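Local atomic coordinates of rhamnosidase B (Bacillus sp., PDB entry 2OKX), a protein that hydrolyses terminal alpha-L-rhamnose residues from glycosides, as an alpha-L-rhamnosidase of glycoside hydrolase family 78. Residues A[216-221]-A[322-327]; A[503-508]-A[524-529]; A[738-743]-A[750-755]; A[918-921]-A[925-928]. All coordinates share one frame; numbering follows the deposited sequence. Where two conformers were deposited one is given.

Interaction 1 of 4, residues A[216-221]-A[322-327]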
loop_
_atom_site.group_PDB
_atom_site.type_symbol
_atom_site.label_atom_id
_atom_site.label_comp_id
_atom_site.label_asym_id
_atom_site.label_seq_id
_atom_site.Cartn_x
_atom_site.Cartn_y
_atom_site.Cartn_z
ATOM N N ALA A 216 -16.029 20.081 13.854
ATOM C CA ALA A 216 -14.865 20.245 12.995
ATOM C C ALA A 216 -14.547 21.737 12.975
ATOM O O ALA A 216 -15.359 22.555 13.410
ATOM C CB ALA A 216 -15.183 19.772 11.586
ATOM N N PRO A 217 -13.360 22.111 12.479
ATOM C CA PRO A 217 -12.996 23.533 12.429
ATOM C C PRO A 217 -13.922 24.275 11.465
ATOM O O PRO A 217 -14.420 23.685 10.505
ATOM C CB PRO A 217 -11.556 23.506 11.917
ATOM C CG PRO A 217 -11.053 22.136 12.331
ATOM C CD PRO A 217 -12.243 21.266 12.025
ATOM N N LYS A 218 -14.144 25.564 11.714
ATOM C CA LYS A 218 -15.005 26.369 10.848
ATOM C C LYS A 218 -14.544 26.226 9.401
ATOM O O LYS A 218 -15.356 26.118 8.481
ATOM C CB LYS A 218 -14.932 27.852 11.242
ATOM C CG LYS A 218 -15.205 28.171 12.714
ATOM C CD LYS A 218 -16.651 27.910 13.110
ATOM C CE LYS A 218 -16.974 28.534 14.463
ATOM N NZ LYS A 218 -16.085 28.043 15.559
ATOM N N TYR A 219 -13.227 26.221 9.213
ATOM C CA TYR A 219 -12.622 26.105 7.891
ATOM C C TYR A 219 -11.602 24.960 7.876
ATOM O O TYR A 219 -10.721 24.904 8.723
ATOM C CB TYR A 219 -11.923 27.431 7.532
ATOM C CG TYR A 219 -11.151 27.410 6.231
ATOM C CD1 TYR A 219 -11.812 27.397 5.001
ATOM C CD2 TYR A 219 -9.758 27.366 6.228
ATOM C CE1 TYR A 219 -11.104 27.334 3.805
ATOM C CE2 TYR A 219 -9.042 27.302 5.038
ATOM C CZ TYR A 219 -9.721 27.283 3.832
ATOM O OH TYR A 219 -9.021 27.191 2.657
ATOM N N ALA A 220 -11.741 24.043 6.922
ATOM C CA ALA A 220 -10.811 22.918 6.782
ATOM C C ALA A 220 -10.714 22.597 5.300
ATOM O O ALA A 220 -11.718 22.298 4.656
ATOM C CB ALA A 220 -11.315 21.701 7.557
ATOM N N ALA A 221 -9.506 22.659 4.755
ATOM C CA ALA A 221 -9.329 22.406 3.337
ATOM C C ALA A 221 -8.170 21.475 3.026
ATOM O O ALA A 221 -7.167 21.444 3.741
ATOM C CB ALA A 221 -9.139 23.736 2.599
ATOM N N ALA A 322 -14.833 34.242 16.622
ATOM C CA ALA A 322 -15.220 35.443 15.891
ATOM C C ALA A 322 -15.445 35.097 14.424
ATOM O O ALA A 322 -14.844 34.156 13.906
ATOM C CB ALA A 322 -14.134 36.497 16.016
ATOM N N ALA A 323 -16.307 35.856 13.755
ATOM C CA ALA A 323 -16.601 35.611 12.348
ATOM C C ALA A 323 -15.456 36.072 11.450
ATOM O O ALA A 323 -14.788 37.063 11.749
ATOM C CB ALA A 323 -17.890 36.327 11.955
ATOM N N PHE A 324 -15.224 35.354 10.351
ATOM C CA PHE A 324 -14.160 35.730 9.426
ATOM C C PHE A 324 -14.406 35.239 8.003
ATOM O O PHE A 324 -15.178 34.307 7.774
ATOM C CB PHE A 324 -12.807 35.197 9.914
ATOM C CG PHE A 324 -12.708 33.694 9.923
ATOM C CD1 PHE A 324 -13.218 32.955 10.984
ATOM C CD2 PHE A 324 -12.117 33.020 8.861
ATOM C CE1 PHE A 324 -13.139 31.562 10.987
ATOM C CE2 PHE A 324 -12.034 31.630 8.855
ATOM C CZ PHE A 324 -12.546 30.902 9.921
ATOM N N THR A 325 -13.749 35.882 7.047
ATOM C CA THR A 325 -13.871 35.502 5.649
ATOM C C THR A 325 -12.468 35.313 5.086
ATOM O O THR A 325 -11.482 35.724 5.697
ATOM C CB THR A 325 -14.597 36.587 4.815
ATOM O OG1 THR A 325 -13.778 37.760 4.727
ATOM C CG2 THR A 325 -15.923 36.951 5.462
ATOM N N LEU A 326 -12.390 34.686 3.920
ATOM C CA LEU A 326 -11.120 34.438 3.257
ATOM C C LEU A 326 -11.247 34.740 1.778
ATOM O O LEU A 326 -12.288 34.485 1.170
ATOM C CB LEU A 326 -10.705 32.969 3.418
ATOM C CG LEU A 326 -9.751 32.548 4.539
ATOM C CD1 LEU A 326 -10.282 32.979 5.893
ATOM C CD2 LEU A 326 -9.571 31.033 4.482
ATOM N N ARG A 327 -10.190 35.288 1.192
ATOM C CA ARG A 327 -10.204 35.561 -0.233
ATOM C C ARG A 327 -8.790 35.532 -0.776
ATOM O O ARG A 327 -7.832 35.819 -0.061
ATOM C CB ARG A 327 -10.872 36.907 -0.544
ATOM C CG ARG A 327 -10.079 38.147 -0.189
ATOM C CD ARG A 327 -10.692 39.361 -0.899
ATOM N NE ARG A 327 -9.998 40.606 -0.589
ATOM C CZ ARG A 327 -10.006 41.182 0.608
ATOM N NH1 ARG A 327 -10.676 40.626 1.609
ATOM N NH2 ARG A 327 -9.338 42.310 0.805
#
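Phe324, the first residue of 322-327 to meet 216-221, uses the far end of its ring. Its CZ comes 4.3 Å from Tyr219 CB, which lies at the ring edge near the plane, and 4.1 Å from Lys218 CB. The lysine gives only the root of its chain: NZ bends off to a salt bridge with Asp319. Phe324 CG sits between the backbone N and the carbonyl carbon (chi1 65°), and this swings the ring across to 216-221. Two residues on, Leu326 reaches the tyrosine ring itself. Its CD2 stands over one face, 3.8 Å from the Tyr219 ring centroid and 13° off the normal, a well-centred CH-pi contact. Tyr219 OH is spent elsewhere, in a hydrogen bond with Tyr392 OH. Replacing Tyr219 by an alanine would probably leave the Leu326 methyl without its aromatic face and Tyr392 without its hydroxyl partner. The contact joins two antiparallel sheets of the D2 family region. Strand 219-223 is bonded through its backbone to strand 314-320, strand 324-327 to strand 240-252, and Ile318 of the former sheet touches Tyr219, Phe324 and Leu326 alike, with Leu250 beside the last two.

Interaction 2 of 4, residues A[503-508]-A[524-529]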
loop_
_atom_site.group_PDB
_atom_site.type_symbol
_atom_site.label_atom_id
_atom_site.label_comp_id
_atom_site.label_asym_id
_atom_site.label_seq_id
_atom_site.Cartn_x
_atom_site.Cartn_y
_atom_site.Cartn_z
ATOM N N ARG A 503 -9.769 0.675 1.209
ATOM C CA ARG A 503 -9.140 1.274 2.380
ATOM C C ARG A 503 -8.772 0.185 3.382
ATOM O O ARG A 503 -9.467 -0.823 3.494
ATOM C CB ARG A 503 -10.075 2.284 3.055
ATOM C CG ARG A 503 -10.368 3.508 2.200
ATOM C CD ARG A 503 -11.228 4.524 2.925
ATOM N NE ARG A 503 -11.571 5.627 2.028
ATOM C CZ ARG A 503 -12.490 5.552 1.070
ATOM N NH1 ARG A 503 -13.179 4.430 0.886
ATOM N NH2 ARG A 503 -12.695 6.585 0.268
ATOM N N GLY A 504 -7.670 0.395 4.096
ATOM C CA GLY A 504 -7.230 -0.562 5.095
ATOM C C GLY A 504 -7.283 0.152 6.429
ATOM O O GLY A 504 -6.804 1.283 6.546
ATOM N N PHE A 505 -7.871 -0.487 7.432
ATOM C CA PHE A 505 -7.999 0.124 8.750
ATOM C C PHE A 505 -8.659 -0.863 9.705
ATOM O O PHE A 505 -9.142 -1.915 9.287
ATOM C CB PHE A 505 -8.890 1.368 8.643
ATOM C CG PHE A 505 -10.299 1.057 8.212
ATOM C CD1 PHE A 505 -11.292 0.808 9.155
ATOM C CD2 PHE A 505 -10.620 0.950 6.862
ATOM C CE1 PHE A 505 -12.583 0.453 8.763
ATOM C CE2 PHE A 505 -11.912 0.593 6.455
ATOM C CZ PHE A 505 -12.895 0.343 7.408
ATOM N N ARG A 506 -8.668 -0.526 10.988
ATOM C CA ARG A 506 -9.338 -1.360 11.973
ATOM C C ARG A 506 -10.497 -0.574 12.580
ATOM O O ARG A 506 -11.575 -1.116 12.794
ATOM C CB ARG A 506 -8.395 -1.798 13.105
ATOM C CG ARG A 506 -9.175 -2.379 14.285
ATOM C CD ARG A 506 -8.338 -3.112 15.341
ATOM N NE ARG A 506 -9.188 -3.458 16.482
ATOM C CZ ARG A 506 -8.772 -4.043 17.606
ATOM N NH1 ARG A 506 -7.499 -4.377 17.769
ATOM N NH2 ARG A 506 -9.634 -4.265 18.590
ATOM N N TYR A 507 -10.266 0.708 12.851
ATOM C CA TYR A 507 -11.283 1.560 13.469
ATOM C C TYR A 507 -11.830 2.573 12.476
ATOM O O TYR A 507 -11.070 3.237 11.783
ATOM C CB TYR A 507 -10.682 2.312 14.657
ATOM C CG TYR A 507 -9.970 1.411 15.641
ATOM C CD1 TYR A 507 -10.661 0.806 16.697
ATOM C CD2 TYR A 507 -8.606 1.165 15.516
ATOM C CE1 TYR A 507 -10.000 -0.022 17.611
ATOM C CE2 TYR A 507 -7.937 0.341 16.418
ATOM C CZ TYR A 507 -8.636 -0.244 17.462
ATOM O OH TYR A 507 -7.956 -1.024 18.367
ATOM N N LEU A 508 -13.152 2.696 12.421
ATOM C CA LEU A 508 -13.778 3.639 11.510
ATOM C C LEU A 508 -14.492 4.757 12.254
ATOM O O LEU A 508 -15.391 4.513 13.063
ATOM C CB LEU A 508 -14.785 2.923 10.607
ATOM C CG LEU A 508 -15.469 3.786 9.537
ATOM C CD1 LEU A 508 -14.458 4.175 8.464
ATOM C CD2 LEU A 508 -16.617 3.011 8.906
ATOM N N ILE A 524 -23.511 -0.735 8.996
ATOM C CA ILE A 524 -22.236 -0.168 8.585
ATOM C C ILE A 524 -21.356 -1.415 8.575
ATOM O O ILE A 524 -21.390 -2.216 9.515
ATOM C CB ILE A 524 -21.722 0.901 9.597
ATOM C CG1 ILE A 524 -20.324 1.384 9.197
ATOM C CG2 ILE A 524 -21.707 0.344 11.001
ATOM C CD1 ILE A 524 -20.265 2.098 7.854
ATOM N N TYR A 525 -20.598 -1.602 7.503
ATOM C CA TYR A 525 -19.773 -2.798 7.380
ATOM C C TYR A 525 -18.671 -2.579 6.359
ATOM O O TYR A 525 -18.527 -1.490 5.806
ATOM C CB TYR A 525 -20.645 -3.954 6.894
ATOM C CG TYR A 525 -21.344 -3.630 5.588
ATOM C CD1 TYR A 525 -22.590 -2.998 5.573
ATOM C CD2 TYR A 525 -20.722 -3.883 4.364
ATOM C CE1 TYR A 525 -23.196 -2.620 4.369
ATOM C CE2 TYR A 525 -21.314 -3.509 3.162
ATOM C CZ TYR A 525 -22.550 -2.878 3.171
ATOM O OH TYR A 525 -23.120 -2.497 1.977
ATOM N N ILE A 526 -17.897 -3.628 6.112
ATOM C CA ILE A 526 -16.845 -3.554 5.113
ATOM C C ILE A 526 -16.927 -4.789 4.238
ATOM O O ILE A 526 -17.228 -5.882 4.720
ATOM C CB ILE A 526 -15.423 -3.481 5.741
ATOM C CG1 ILE A 526 -14.398 -3.209 4.634
ATOM C CG2 ILE A 526 -15.075 -4.798 6.467
ATOM C CD1 ILE A 526 -12.981 -2.940 5.126
ATOM N N ARG A 527 -16.719 -4.611 2.939
ATOM C CA ARG A 527 -16.708 -5.751 2.043
ATOM C C ARG A 527 -15.222 -6.014 1.879
ATOM O O ARG A 527 -14.541 -5.355 1.088
ATOM C CB ARG A 527 -17.377 -5.413 0.701
ATOM C CG ARG A 527 -18.876 -5.118 0.833
ATOM C CD ARG A 527 -19.545 -4.843 -0.515
ATOM N NE ARG A 527 -19.580 -6.036 -1.355
ATOM C CZ ARG A 527 -20.443 -7.038 -1.210
ATOM N NH1 ARG A 527 -21.368 -7.001 -0.256
ATOM N NH2 ARG A 527 -20.367 -8.091 -2.010
ATOM N N GLN A 528 -14.707 -6.946 2.673
ATOM C CA GLN A 528 -13.289 -7.278 2.620
ATOM C C GLN A 528 -12.960 -7.894 1.276
ATOM O O GLN A 528 -13.745 -8.672 0.733
ATOM C CB GLN A 528 -12.915 -8.244 3.752
ATOM C CG GLN A 528 -11.446 -8.653 3.747
ATOM C CD GLN A 528 -11.017 -9.264 5.063
ATOM O OE1 GLN A 528 -10.940 -8.579 6.082
ATOM N NE2 GLN A 528 -10.748 -10.561 5.054
ATOM N N SER A 529 -11.795 -7.544 0.743
ATOM C CA SER A 529 -11.373 -8.046 -0.558
ATOM C C SER A 529 -9.887 -8.376 -0.596
ATOM O O SER A 529 -9.052 -7.505 -0.369
ATOM C CB SER A 529 -11.685 -7.004 -1.639
ATOM O OG SER A 529 -11.159 -7.401 -2.896
#
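This is a buried apolar contact between strands of the concanavalin-like region, built from methyl groups and one phenyl ring. Strand 520-528 is met by strand 507-513 of another sheet through Leu508, and by the short strand 503-505, which pairs with strand 446-448, through Phe505. The chain turns a corner at Arg506, where Arg506 and Tyr507 together face Val468 in a classic beta bulge. On one side of the corner Phe505 approaches Ile526 from the opposite direction, and its CE2 lies 3.9 Å from Ile526 CD1, with the methyl placed obliquely to the ring. Ile526 reaches this far because its chain is fully extended, with chi1 -172° and chi2 173°. On the other side Leu508 CD2 packs 3.9 Å from Ile524 CD1 and 4.1 Å from Ile524 CG1. Ile451 of strand 450-457 touches both Phe505 and Leu508, and Leu443 touches Phe505 and Ile526. The side chain of Ile524 is about 9 Å from a bound calcium ion, probably the one bound by Val423 and by His522, two residues earlier in the same strand. With side-chain carbon meeting side-chain carbon, the strands are probably held together here by dispersion and exclusion of water, a contact that imposes no bond direction.

Interaction 3 of 4, residues A[738-743]-A[750-755]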
loop_
_atom_site.group_PDB
_atom_site.type_symbol
_atom_site.label_atom_id
_atom_site.label_comp_id
_atom_site.label_asym_id
_atom_site.label_seq_id
_atom_site.Cartn_x
_atom_site.Cartn_y
_atom_site.Cartn_z
ATOM N N ALA A 738 38.572 -8.405 1.768
ATOM C CA ALA A 738 39.858 -7.716 1.754
ATOM C C ALA A 738 39.768 -6.238 2.124
ATOM O O ALA A 738 40.692 -5.686 2.720
ATOM C CB ALA A 738 40.502 -7.861 0.380
ATOM N N VAL A 739 38.649 -5.603 1.785
ATOM C CA VAL A 739 38.477 -4.180 2.052
ATOM C C VAL A 739 37.515 -3.805 3.178
ATOM O O VAL A 739 37.890 -3.112 4.126
ATOM C CB VAL A 739 38.006 -3.446 0.771
ATOM C CG1 VAL A 739 37.935 -1.945 1.021
ATOM C CG2 VAL A 739 38.945 -3.763 -0.386
ATOM N N LEU A 740 36.274 -4.266 3.067
ATOM C CA LEU A 740 35.231 -3.937 4.034
ATOM C C LEU A 740 35.303 -4.538 5.436
ATOM O O LEU A 740 34.428 -4.280 6.262
ATOM C CB LEU A 740 33.869 -4.244 3.411
ATOM C CG LEU A 740 33.618 -3.429 2.139
ATOM C CD1 LEU A 740 32.308 -3.845 1.492
ATOM C CD2 LEU A 740 33.604 -1.943 2.489
ATOM N N TRP A 741 36.338 -5.323 5.720
ATOM C CA TRP A 741 36.473 -5.924 7.044
ATOM C C TRP A 741 37.425 -5.143 7.947
ATOM O O TRP A 741 38.465 -4.661 7.500
ATOM C CB TRP A 741 36.946 -7.377 6.917
ATOM C CG TRP A 741 37.235 -8.045 8.233
ATOM C CD1 TRP A 741 38.431 -8.077 8.892
ATOM C CD2 TRP A 741 36.306 -8.767 9.055
ATOM N NE1 TRP A 741 38.307 -8.775 10.071
ATOM C CE2 TRP A 741 37.013 -9.209 10.196
ATOM C CE3 TRP A 741 34.944 -9.083 8.939
ATOM C CZ2 TRP A 741 36.405 -9.952 11.217
ATOM C CZ3 TRP A 741 34.339 -9.822 9.954
ATOM C CH2 TRP A 741 35.072 -10.247 11.077
ATOM N N ASP A 742 37.054 -5.012 9.219
ATOM C CA ASP A 742 37.875 -4.303 10.198
ATOM C C ASP A 742 38.428 -5.304 11.208
ATOM O O ASP A 742 37.667 -5.971 11.910
ATOM C CB ASP A 742 37.045 -3.250 10.934
ATOM C CG ASP A 742 37.896 -2.353 11.818
ATOM O OD1 ASP A 742 38.686 -1.558 11.269
ATOM O OD2 ASP A 742 37.782 -2.442 13.060
ATOM N N GLU A 743 39.752 -5.402 11.283
ATOM C CA GLU A 743 40.398 -6.333 12.203
ATOM C C GLU A 743 40.167 -6.006 13.673
ATOM O O GLU A 743 39.860 -6.894 14.467
ATOM C CB GLU A 743 41.902 -6.390 11.924
ATOM C CG GLU A 743 42.255 -6.993 10.572
ATOM C CD GLU A 743 41.840 -8.449 10.451
ATOM O OE1 GLU A 743 42.003 -9.021 9.352
ATOM O OE2 GLU A 743 41.356 -9.025 11.452
ATOM N N ASP A 750 29.852 -0.689 7.817
ATOM C CA ASP A 750 28.627 -0.407 7.082
ATOM C C ASP A 750 28.867 0.078 5.663
ATOM O O ASP A 750 28.136 -0.300 4.746
ATOM C CB ASP A 750 27.773 0.617 7.833
ATOM C CG ASP A 750 26.771 -0.033 8.764
ATOM O OD1 ASP A 750 26.762 -1.281 8.858
ATOM O OD2 ASP A 750 25.988 0.703 9.400
ATOM N N CYS A 751 29.890 0.908 5.470
ATOM C CA CYS A 751 30.161 1.423 4.135
ATOM C C CYS A 751 31.460 2.206 4.009
ATOM O O CYS A 751 32.221 2.366 4.966
ATOM C CB CYS A 751 29.024 2.348 3.702
ATOM S SG CYS A 751 29.039 3.940 4.583
ATOM N N ILE A 752 31.684 2.684 2.790
ATOM C CA ILE A 752 32.821 3.519 2.439
ATOM C C ILE A 752 32.158 4.694 1.729
ATOM O O ILE A 752 31.555 4.529 0.666
ATOM C CB ILE A 752 33.792 2.826 1.457
ATOM C CG1 ILE A 752 34.513 1.673 2.155
ATOM C CG2 ILE A 752 34.810 3.839 0.935
ATOM C CD1 ILE A 752 35.529 0.963 1.275
ATOM N N HIS A 753 32.252 5.870 2.335
ATOM C CA HIS A 753 31.644 7.068 1.779
ATOM C C HIS A 753 32.245 7.497 0.445
ATOM O O HIS A 753 33.285 6.992 0.026
ATOM C CB HIS A 753 31.740 8.197 2.801
ATOM C CG HIS A 753 30.922 7.953 4.031
ATOM N ND1 HIS A 753 29.565 8.190 4.083
ATOM C CD2 HIS A 753 31.262 7.448 5.241
ATOM C CE1 HIS A 753 29.105 7.843 5.271
ATOM N NE2 HIS A 753 30.114 7.388 5.993
ATOM N N ALA A 754 31.570 8.430 -0.217
ATOM C CA ALA A 754 32.007 8.935 -1.508
ATOM C C ALA A 754 33.427 9.495 -1.471
ATOM O O ALA A 754 34.200 9.293 -2.405
ATOM C CB ALA A 754 31.036 10.004 -2.000
ATOM N N ASP A 755 33.769 10.194 -0.393
ATOM C CA ASP A 755 35.099 10.778 -0.260
ATOM C C ASP A 755 36.136 9.748 0.171
ATOM O O ASP A 755 37.268 10.098 0.510
ATOM C CB ASP A 755 35.077 11.943 0.737
ATOM C CG ASP A 755 34.600 11.528 2.116
ATOM O OD1 ASP A 755 34.593 12.388 3.024
ATOM O OD2 ASP A 755 34.228 10.347 2.292
#
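Asp750 OD1 is gripped by two hydroxyls, Ser763 OG and Thr766 OG1, while OD2 of the same carboxylate accepts a hydrogen bond from the backbone N-H of Asp688. This buried carboxylate, held by three hydrogen bonds, lies two residues before Ile752, the side chain that carries the contact with 738-743. Ile752 lays its CD1 against two neighbouring methyls: Leu740 CD2 lies 3.7 Å away and Val739 CG1 3.8 Å away. The leucine methyl also runs beside the isoleucine chain, with Leu740 CD2 3.7 Å from Ile752 CG1. Valine and isoleucine side chains cross at about a right angle, so they share little beyond these methyls. Ile752 CG1 stands opposite its own carbonyl carbon (chi1 -69°) and the chain then runs straight on at chi2 -178°, which carries CD1 outward to the pair.

The arrangement tucks the last turn of helix 723-739 against the beta-hairpin of strands 741-742 and 747-752, in the six-hairpin glycosidase region. The helix end is also tied by Val739 O, which is hydrogen-bonded to Arg758 NH2, and Leu740 shares a backbone bond with Ile749. Between the two segments the chemistry is purely aliphatic: three branched side chains touch through methyls and a methylene, and any directional hold in this corner probably comes from the polar groups around it.

Interaction 4 of 4, residues A[918-921]-A[925-928]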
loop_
_atom_site.group_PDB
_atom_site.type_symbol
_atom_site.label_atom_id
_atom_site.label_comp_id
_atom_site.label_asym_id
_atom_site.label_seq_id
_atom_site.Cartn_x
_atom_site.Cartn_y
_atom_site.Cartn_z
ATOM N N GLU A 918 4.662 -34.516 19.876
ATOM C CA GLU A 918 4.570 -34.150 21.277
ATOM C C GLU A 918 5.476 -35.067 22.079
ATOM O O GLU A 918 5.700 -36.215 21.692
ATOM C CB GLU A 918 3.129 -34.283 21.769
ATOM C CG GLU A 918 2.657 -35.700 21.995
ATOM C CD GLU A 918 1.210 -35.751 22.440
ATOM O OE1 GLU A 918 0.321 -35.524 21.595
ATOM O OE2 GLU A 918 0.959 -36.002 23.637
ATOM N N PHE A 919 6.023 -34.560 23.179
ATOM C CA PHE A 919 6.874 -35.387 24.024
ATOM C C PHE A 919 5.965 -36.249 24.882
ATOM O O PHE A 919 5.078 -35.733 25.562
ATOM C CB PHE A 919 7.772 -34.527 24.918
ATOM C CG PHE A 919 8.957 -33.953 24.207
ATOM C CD1 PHE A 919 8.907 -32.683 23.645
ATOM C CD2 PHE A 919 10.127 -34.701 24.072
ATOM C CE1 PHE A 919 10.002 -32.163 22.957
ATOM C CE2 PHE A 919 11.224 -34.191 23.388
ATOM C CZ PHE A 919 11.162 -32.918 22.827
ATOM N N VAL A 920 6.168 -37.561 24.838
ATOM C CA VAL A 920 5.345 -38.479 25.624
ATOM C C VAL A 920 6.039 -38.811 26.940
ATOM O O VAL A 920 5.417 -39.305 27.876
ATOM C CB VAL A 920 5.058 -39.781 24.848
ATOM C CG1 VAL A 920 4.281 -39.457 23.579
ATOM C CG2 VAL A 920 6.363 -40.490 24.508
ATOM N N SER A 921 7.336 -38.532 26.988
ATOM C CA SER A 921 8.157 -38.742 28.173
ATOM C C SER A 921 9.489 -38.056 27.895
ATOM O O SER A 921 9.726 -37.591 26.778
ATOM C CB SER A 921 8.349 -40.240 28.466
ATOM O OG SER A 921 9.075 -40.899 27.445
ATOM N N LEU A 925 9.777 -38.487 21.713
ATOM C CA LEU A 925 8.699 -37.879 20.942
ATOM C C LEU A 925 7.793 -38.884 20.257
ATOM O O LEU A 925 8.177 -40.025 20.000
ATOM C CB LEU A 925 9.265 -36.988 19.830
ATOM C CG LEU A 925 9.749 -35.554 20.012
ATOM C CD1 LEU A 925 10.347 -35.080 18.690
ATOM C CD2 LEU A 925 8.597 -34.651 20.426
ATOM N N LYS A 926 6.584 -38.428 19.957
ATOM C CA LYS A 926 5.614 -39.198 19.202
ATOM C C LYS A 926 5.449 -38.243 18.015
ATOM O O LYS A 926 5.208 -37.047 18.215
ATOM C CB LYS A 926 4.294 -39.324 19.954
ATOM C CG LYS A 926 3.340 -40.317 19.326
ATOM C CD LYS A 926 1.889 -39.907 19.524
ATOM C CE LYS A 926 1.550 -39.662 20.985
ATOM N NZ LYS A 926 0.132 -39.224 21.141
ATOM N N LEU A 927 5.595 -38.749 16.796
ATOM C CA LEU A 927 5.499 -37.910 15.605
ATOM C C LEU A 927 4.654 -38.558 14.515
ATOM O O LEU A 927 4.825 -39.737 14.216
ATOM C CB LEU A 927 6.911 -37.635 15.063
ATOM C CG LEU A 927 7.081 -37.040 13.659
ATOM C CD1 LEU A 927 6.591 -35.603 13.654
ATOM C CD2 LEU A 927 8.552 -37.090 13.245
ATOM N N ARG A 928 3.745 -37.781 13.929
ATOM C CA ARG A 928 2.882 -38.264 12.856
ATOM C C ARG A 928 3.102 -37.371 11.632
ATOM O O ARG A 928 3.168 -36.139 11.745
ATOM C CB ARG A 928 1.412 -38.194 13.287
ATOM C CG ARG A 928 0.414 -38.692 12.244
ATOM C CD ARG A 928 -1.014 -38.310 12.633
ATOM N NE ARG A 928 -2.015 -38.798 11.685
ATOM C CZ ARG A 928 -2.458 -40.051 11.635
ATOM N NH1 ARG A 928 -1.992 -40.962 12.481
ATOM N NH2 ARG A 928 -3.376 -40.391 10.741
#
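Glu918 and Lys926 bond to each other twice through their backbones, as an antiparallel hydrogen-bonded pair. Lys926 N gives to Glu918 O at 2.9 Å, and Glu918 N gives to Lys926 O at 3.1 Å. Glu918 O takes a further, weaker partner, the CA-H of Leu925, with Leu925 CA 3.5 Å from it. Above this pair the two side chains lie side by side and point the same way, but Glu918 OE1 and Lys926 NZ are 3.7 Å apart, a long salt bridge at the surface. Val920 crosses the lysine at about a right angle, its CG1 3.6 Å from Lys926 CB.

These bonds join strands 912-921 and 924-932 as a beta-hairpin in the sheet of the C-terminal family region. The next pair, Phe919 with Leu925, is non-hydrogen-bonded across the hairpin; Phe919 bonds instead through its backbone to Thr899, and Leu925 to Glu946 and Glu948 of the neighbouring strand 946-954. On this other face Leu925 CD2 sits 3.6 Å from the Phe919 ring centroid, only 4° off the normal, a CH-pi contact over the ring centre. A serine in place of Phe919 would probably strip the Leu925 methyl of its aromatic cover and open a gap beside Pro895 and Ile945. Leu925 CG also nears the ring, 3.9 Å from Phe919 CE2.

From the N terminus, interaction 1 comes first: it closes a span of 100 residues, rich in strand, and brings two sheets of the D2 region together. Interaction 2 follows with a loop of 15 residues, tying sheets of the concanavalin-like region. Interaction 3 closes a short turn where helix 723-739 meets a hairpin of the six-hairpin glycosidase region, and 918-921 with 925-928 closes the tightest loop, three residues, in the C-terminal sheet. All four run in series, so none nests in or crosses another, and none touches another. Interactions 1 and 2 are the nearest neighbours, their closest atoms about 15 Å apart, while the centres of interactions 1 and 4 are about 71 Å apart, on opposite sides of the chain's centre.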